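Local coordinates for protein TetR family transcriptional regulator (Mycobacterium smegmatis, PDB 5XS9) that probably acts as a dimeric TetR-type transcriptional repressor, BioQ, that binds operator DNA through a helix-turn-helix domain and controls biotin-related genes, at residues E77-L82 and Y138-F143; A85-T90 and G142-E147. All blocks are in the same frame, centred on the assembly; numbering follows the deposited sequence.

Contact 1: E77-L82 and Y138-F143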
loop_
_atom_site.group_PDB
_atom_site.type_symbol
_atom_site.label_atom_id
_atom_site.label_comp_id
_atom_site.label_asym_id
_atom_site.label_seq_id
_atom_site.Cartn_x
_atom_site.Cartn_y
_atom_site.Cartn_z
ATOM N N GLU A 77 15.327 10.565 -7.446
ATOM C CA GLU A 77 14.638 11.382 -8.444
ATOM C C GLU A 77 13.454 10.651 -8.973
ATOM O O GLU A 77 12.315 11.176 -9.012
ATOM C CB GLU A 77 15.630 11.836 -9.574
ATOM C CG GLU A 77 15.122 12.916 -10.482
ATOM C CD GLU A 77 15.137 14.339 -9.856
ATOM O OE1 GLU A 77 15.682 14.566 -8.759
ATOM O OE2 GLU A 77 14.604 15.259 -10.504
ATOM N N SER A 78 13.616 9.354 -9.293
ATOM C CA SER A 78 12.497 8.563 -9.747
ATOM C C SER A 78 11.356 8.395 -8.763
ATOM O O SER A 78 10.176 8.415 -9.127
ATOM C CB SER A 78 12.936 7.176 -10.258
ATOM O OG SER A 78 13.661 7.398 -11.478
ATOM N N CYS A 79 11.690 8.171 -7.509
ATOM C CA CYS A 79 10.667 7.912 -6.510
ATOM C C CYS A 79 9.922 9.207 -6.179
ATOM O O CYS A 79 8.748 9.159 -5.968
ATOM C CB CYS A 79 11.372 7.378 -5.246
ATOM S SG CYS A 79 11.860 5.603 -5.544
ATOM N N ARG A 80 10.639 10.335 -6.074
ATOM C CA ARG A 80 9.958 11.618 -5.831
ATOM C C ARG A 80 9.007 11.910 -6.959
ATOM O O ARG A 80 7.851 12.302 -6.722
ATOM C CB ARG A 80 10.922 12.797 -5.697
ATOM C CG ARG A 80 11.738 12.886 -4.436
ATOM C CD ARG A 80 12.477 14.230 -4.390
ATOM N NE ARG A 80 13.539 14.336 -5.405
ATOM C CZ ARG A 80 14.861 14.180 -5.188
ATOM N NH1 ARG A 80 15.373 13.895 -3.960
ATOM N NH2 ARG A 80 15.705 14.265 -6.240
ATOM N N ALA A 81 9.433 11.668 -8.199
ATOM C CA ALA A 81 8.539 12.006 -9.339
ATOM C C ALA A 81 7.355 11.094 -9.316
ATOM O O ALA A 81 6.226 11.506 -9.618
ATOM C CB ALA A 81 9.256 11.893 -10.676
ATOM N N LEU A 82 7.575 9.835 -8.918
ATOM C CA LEU A 82 6.483 8.908 -8.847
ATOM C C LEU A 82 5.463 9.293 -7.746
ATOM O O LEU A 82 4.260 9.321 -7.983
ATOM C CB LEU A 82 7.022 7.469 -8.668
ATOM C CG LEU A 82 5.965 6.451 -8.329
ATOM C CD1 LEU A 82 4.937 6.214 -9.422
ATOM C CD2 LEU A 82 6.631 5.137 -7.983
ATOM N N TYR A 138 7.318 -1.000 -3.648
ATOM C CA TYR A 138 6.397 -1.308 -2.605
ATOM C C TYR A 138 6.453 -0.291 -1.485
ATOM O O TYR A 138 5.405 0.067 -0.921
ATOM C CB TYR A 138 6.601 -2.707 -2.068
ATOM C CG TYR A 138 6.344 -3.790 -3.065
ATOM C CD1 TYR A 138 5.238 -3.766 -3.878
ATOM C CD2 TYR A 138 7.194 -4.905 -3.140
ATOM C CE1 TYR A 138 5.041 -4.761 -4.790
ATOM C CE2 TYR A 138 6.959 -5.938 -4.011
ATOM C CZ TYR A 138 5.870 -5.878 -4.809
ATOM O OH TYR A 138 5.613 -6.886 -5.741
ATOM N N TYR A 139 7.635 0.135 -1.134
ATOM C CA TYR A 139 7.739 1.219 -0.160
ATOM C C TYR A 139 6.987 2.506 -0.605
ATOM O O TYR A 139 6.207 3.117 0.168
ATOM C CB TYR A 139 9.182 1.542 0.188
ATOM C CG TYR A 139 9.356 2.894 0.864
ATOM C CD1 TYR A 139 8.892 3.112 2.141
ATOM C CD2 TYR A 139 9.833 4.004 0.161
ATOM C CE1 TYR A 139 9.021 4.345 2.757
ATOM C CE2 TYR A 139 9.914 5.253 0.757
ATOM C CZ TYR A 139 9.510 5.433 2.070
ATOM O OH TYR A 139 9.624 6.672 2.745
ATOM N N VAL A 140 7.218 2.892 -1.834
ATOM C CA VAL A 140 6.662 4.167 -2.327
ATOM C C VAL A 140 5.126 4.057 -2.393
ATOM O O VAL A 140 4.383 4.957 -2.001
ATOM C CB VAL A 140 7.175 4.523 -3.721
ATOM C CG1 VAL A 140 6.353 5.721 -4.289
ATOM C CG2 VAL A 140 8.638 4.796 -3.693
ATOM N N LEU A 141 4.631 2.929 -2.846
ATOM C CA LEU A 141 3.208 2.714 -2.844
ATOM C C LEU A 141 2.535 2.590 -1.483
ATOM O O LEU A 141 1.439 3.155 -1.267
ATOM C CB LEU A 141 2.810 1.524 -3.780
ATOM C CG LEU A 141 3.199 1.622 -5.233
ATOM C CD1 LEU A 141 2.929 0.242 -5.856
ATOM C CD2 LEU A 141 2.463 2.733 -5.915
ATOM N N GLY A 142 3.133 1.874 -0.551
ATOM C CA GLY A 142 2.583 1.781 0.821
ATOM C C GLY A 142 2.601 3.163 1.496
ATOM O O GLY A 142 1.626 3.605 2.121
ATOM N N PHE A 143 3.700 3.851 1.335
ATOM C CA PHE A 143 3.856 5.197 1.923
ATOM C C PHE A 143 2.772 6.109 1.406
ATOM O O PHE A 143 2.078 6.747 2.181
ATOM C CB PHE A 143 5.215 5.784 1.619
ATOM C CG PHE A 143 5.453 7.151 2.215
ATOM C CD1 PHE A 143 6.173 7.266 3.396
ATOM C CD2 PHE A 143 4.919 8.269 1.643
ATOM C CE1 PHE A 143 6.421 8.470 3.988
ATOM C CE2 PHE A 143 5.145 9.535 2.237
ATOM C CZ PHE A 143 5.929 9.626 3.386
#
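Val140 spreads its two methyls between Cys79 and Leu82, and its torsion decides which methyl meets which residue. With chi1 at 169°, CG1 stands anti to the backbone N and CG2 anti to the carbonyl carbon; CG1 thus goes to Leu82 and CG2 to Cys79. On the other helix Leu82 also holds its CG anti to the backbone N (chi1 169°), which helps bring its CD2 branch to Val140 CG1. All three CA–CB bonds point toward the opposing helix.

The touching itself is purely apolar. Cys79 SG lies 3.8 Å from Val140 CG2, and the CB of the same cysteine stands a little farther from that methyl. One branch of the leucine does the work, Leu82 CD2 resting 3.8 Å from Val140 CG1, while the two side chains cross obliquely. Between the two segments the closest CA atoms are those of Cys79 and Val140, 6.9 Å apart. Such an approach suits a slim cysteine facing a beta-branched valine, whose short, forked side chain can serve two partners at once; Leu82, one turn along, supplies the longer reach.

Glu77 and Arg80 lie on the outer side of the same helix. Their salt bridge, Arg80 NH2 to Glu77 OE1, is modelled unusually short at 2.5 Å, so its exact length is doubtful; it runs nearly in the guanidinium plane but 28° out of the carboxylate plane, on the anti side.

Around the apolar centre, helix 170-186 closes in with Leu178 on Cys79 and Phe174 on Val140, while Leu82 also packs on Leu59 and on Ile137 of helix 129-155. Leu141 turns to Ser97 and Phe100 of helix 92-101, and Tyr138 hydrogen-bonds through OH to Asp146 of the second subunit, so helix 129-155 joins this all-helical core to the dimer interface.

Contact 2: A85-T90 and G142-E147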
loop_
_atom_site.group_PDB
_atom_site.type_symbol
_atom_site.label_atom_id
_atom_site.label_comp_id
_atom_site.label_asym_id
_atom_site.label_seq_id
_atom_site.Cartn_x
_atom_site.Cartn_y
_atom_site.Cartn_z
ATOM N N ALA A 85 3.381 12.300 -8.828
ATOM C CA ALA A 85 2.322 11.937 -9.769
ATOM C C ALA A 85 1.149 11.248 -9.100
ATOM O O ALA A 85 -0.018 11.553 -9.400
ATOM C CB ALA A 85 2.860 11.139 -10.923
ATOM N N LEU A 86 1.403 10.379 -8.121
ATOM C CA LEU A 86 0.326 9.722 -7.462
ATOM C C LEU A 86 -0.512 10.711 -6.639
ATOM O O LEU A 86 -1.746 10.616 -6.573
ATOM C CB LEU A 86 0.817 8.597 -6.522
ATOM C CG LEU A 86 1.688 7.512 -7.160
ATOM C CD1 LEU A 86 2.381 6.646 -6.100
ATOM C CD2 LEU A 86 0.873 6.696 -8.165
ATOM N N LEU A 87 0.172 11.645 -5.988
ATOM C CA LEU A 87 -0.517 12.641 -5.154
ATOM C C LEU A 87 -1.349 13.673 -5.930
ATOM O O LEU A 87 -2.158 14.347 -5.347
ATOM C CB LEU A 87 0.468 13.376 -4.266
ATOM C CG LEU A 87 1.033 12.486 -3.168
ATOM C CD1 LEU A 87 2.040 13.334 -2.402
ATOM C CD2 LEU A 87 -0.018 11.910 -2.238
ATOM N N SER A 88 -1.142 13.729 -7.218
ATOM C CA SER A 88 -1.776 14.691 -8.131
ATOM C C SER A 88 -3.171 14.304 -8.476
ATOM O O SER A 88 -3.833 15.111 -9.062
ATOM C CB SER A 88 -0.956 14.785 -9.465
ATOM O OG SER A 88 0.231 15.395 -9.124
ATOM N N HIS A 89 -3.588 13.044 -8.241
ATOM C CA HIS A 89 -4.935 12.614 -8.485
ATOM C C HIS A 89 -5.527 11.933 -7.289
ATOM O O HIS A 89 -4.819 11.220 -6.601
ATOM C CB HIS A 89 -4.950 11.667 -9.663
ATOM C CG HIS A 89 -4.367 12.288 -10.886
ATOM N ND1 HIS A 89 -5.098 13.111 -11.717
ATOM C CD2 HIS A 89 -3.089 12.320 -11.346
ATOM C CE1 HIS A 89 -4.315 13.581 -12.673
ATOM N NE2 HIS A 89 -3.086 13.139 -12.452
ATOM N N THR A 90 -6.818 12.188 -7.030
ATOM C CA THR A 90 -7.578 11.479 -6.023
ATOM C C THR A 90 -7.458 9.922 -6.188
ATOM O O THR A 90 -7.639 9.347 -7.266
ATOM C CB THR A 90 -9.064 11.825 -6.128
ATOM O OG1 THR A 90 -9.217 13.250 -6.183
ATOM C CG2 THR A 90 -9.914 11.253 -4.881
ATOM N N GLY A 142 3.133 1.874 -0.551
ATOM C CA GLY A 142 2.583 1.781 0.821
ATOM C C GLY A 142 2.601 3.163 1.496
ATOM O O GLY A 142 1.626 3.605 2.121
ATOM N N PHE A 143 3.700 3.851 1.335
ATOM C CA PHE A 143 3.856 5.197 1.923
ATOM C C PHE A 143 2.772 6.109 1.406
ATOM O O PHE A 143 2.078 6.747 2.181
ATOM C CB PHE A 143 5.215 5.784 1.619
ATOM C CG PHE A 143 5.453 7.151 2.215
ATOM C CD1 PHE A 143 6.173 7.266 3.396
ATOM C CD2 PHE A 143 4.919 8.269 1.643
ATOM C CE1 PHE A 143 6.421 8.470 3.988
ATOM C CE2 PHE A 143 5.145 9.535 2.237
ATOM C CZ PHE A 143 5.929 9.626 3.386
ATOM N N THR A 144 2.601 6.122 0.112
ATOM C CA THR A 144 1.746 7.097 -0.563
ATOM C C THR A 144 0.254 6.736 -0.482
ATOM O O THR A 144 -0.546 7.641 -0.329
ATOM C CB THR A 144 2.172 7.347 -2.012
ATOM O OG1 THR A 144 3.600 7.621 -2.072
ATOM C CG2 THR A 144 1.435 8.508 -2.544
ATOM N N VAL A 145 -0.127 5.443 -0.494
ATOM C CA VAL A 145 -1.467 5.073 -0.166
ATOM C C VAL A 145 -1.818 5.563 1.236
ATOM O O VAL A 145 -2.912 6.070 1.455
ATOM C CB VAL A 145 -1.695 3.518 -0.279
ATOM C CG1 VAL A 145 -3.060 3.141 0.263
ATOM C CG2 VAL A 145 -1.555 3.051 -1.745
ATOM N N ASP A 146 -0.931 5.375 2.199
ATOM C CA ASP A 146 -1.212 5.737 3.560
ATOM C C ASP A 146 -1.345 7.278 3.676
ATOM O O ASP A 146 -2.311 7.793 4.267
ATOM C CB ASP A 146 -0.087 5.242 4.431
ATOM C CG ASP A 146 -0.252 5.614 5.917
ATOM O OD1 ASP A 146 -0.914 4.906 6.636
ATOM O OD2 ASP A 146 0.319 6.611 6.369
ATOM N N GLU A 147 -0.414 7.991 3.052
ATOM C CA GLU A 147 -0.396 9.484 3.062
ATOM C C GLU A 147 -1.677 10.100 2.452
ATOM O O GLU A 147 -2.332 10.967 3.011
ATOM C CB GLU A 147 0.859 9.966 2.347
ATOM C CG GLU A 147 0.987 11.475 2.187
ATOM C CD GLU A 147 2.240 11.848 1.407
ATOM O OE1 GLU A 147 2.702 11.099 0.507
ATOM O OE2 GLU A 147 2.749 12.908 1.699
#
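Leu86 and Thr144 mark the nearest backbone approach, 7.5 Å from CA to CA, where the final part of helix 71-87 passes helix 129-155. By His89 the backbone is extended, whereas residues 142-147 remain helical throughout.

The methyl of Thr144 is the shared contact point. Its CG2 lies 3.7 Å from Leu87 CD2, with Leu86 CB somewhat farther from that methyl, at 4.0 Å. Leu86 crosses the threonine at about a right angle and Leu87 crosses it on a slant. One turn on, Glu147 keeps CG anti to its backbone N (chi1 176°) and runs extended, which carries the carboxylate out to Leu87; OE1 of Glu147 then sits 3.7 Å from Leu87 CD1.

Threonine suits its place because its two branches divide the work: CG2 faces the leucines, while OG1, anti to the carbonyl carbon, turns back to hydrogen-bond Val140 O in its own helix. The leucines provide branched apolar bulk, and Leu86 also packs on Val96 and Leu141.

The chemistry is therefore mixed: van der Waals contact joins the segments, and the buried carboxylate of Glu147 answers its charge through a salt bridge from OE2 to Arg83 NH2. That pairing probably helps Glu147 remain ionised beside a leucine.

Overall arrangement
Contacts 1 and 2 are successive parts of one interface, between helix 71-87 and helix 129-155, with centres 9 Å apart. Residues 138-143 and 142-147 share Gly142 and Phe143, and the two contacts meet directly where Leu141 CD2 lies 3.9 Å from Leu86 CD1. Each centre is about 8 Å from the centre of the chain, within the C-terminal TetR-like region that in this family generally carries dimerisation and ligand response. Helix 129-155 also reaches the second subunit, where Phe143 meets Tyr138 of that chain. At the far end of segment 85-90, His89 and Thr90 hydrogen-bond Asp17 of helix 5-19, linking this core to the DNA-binding part.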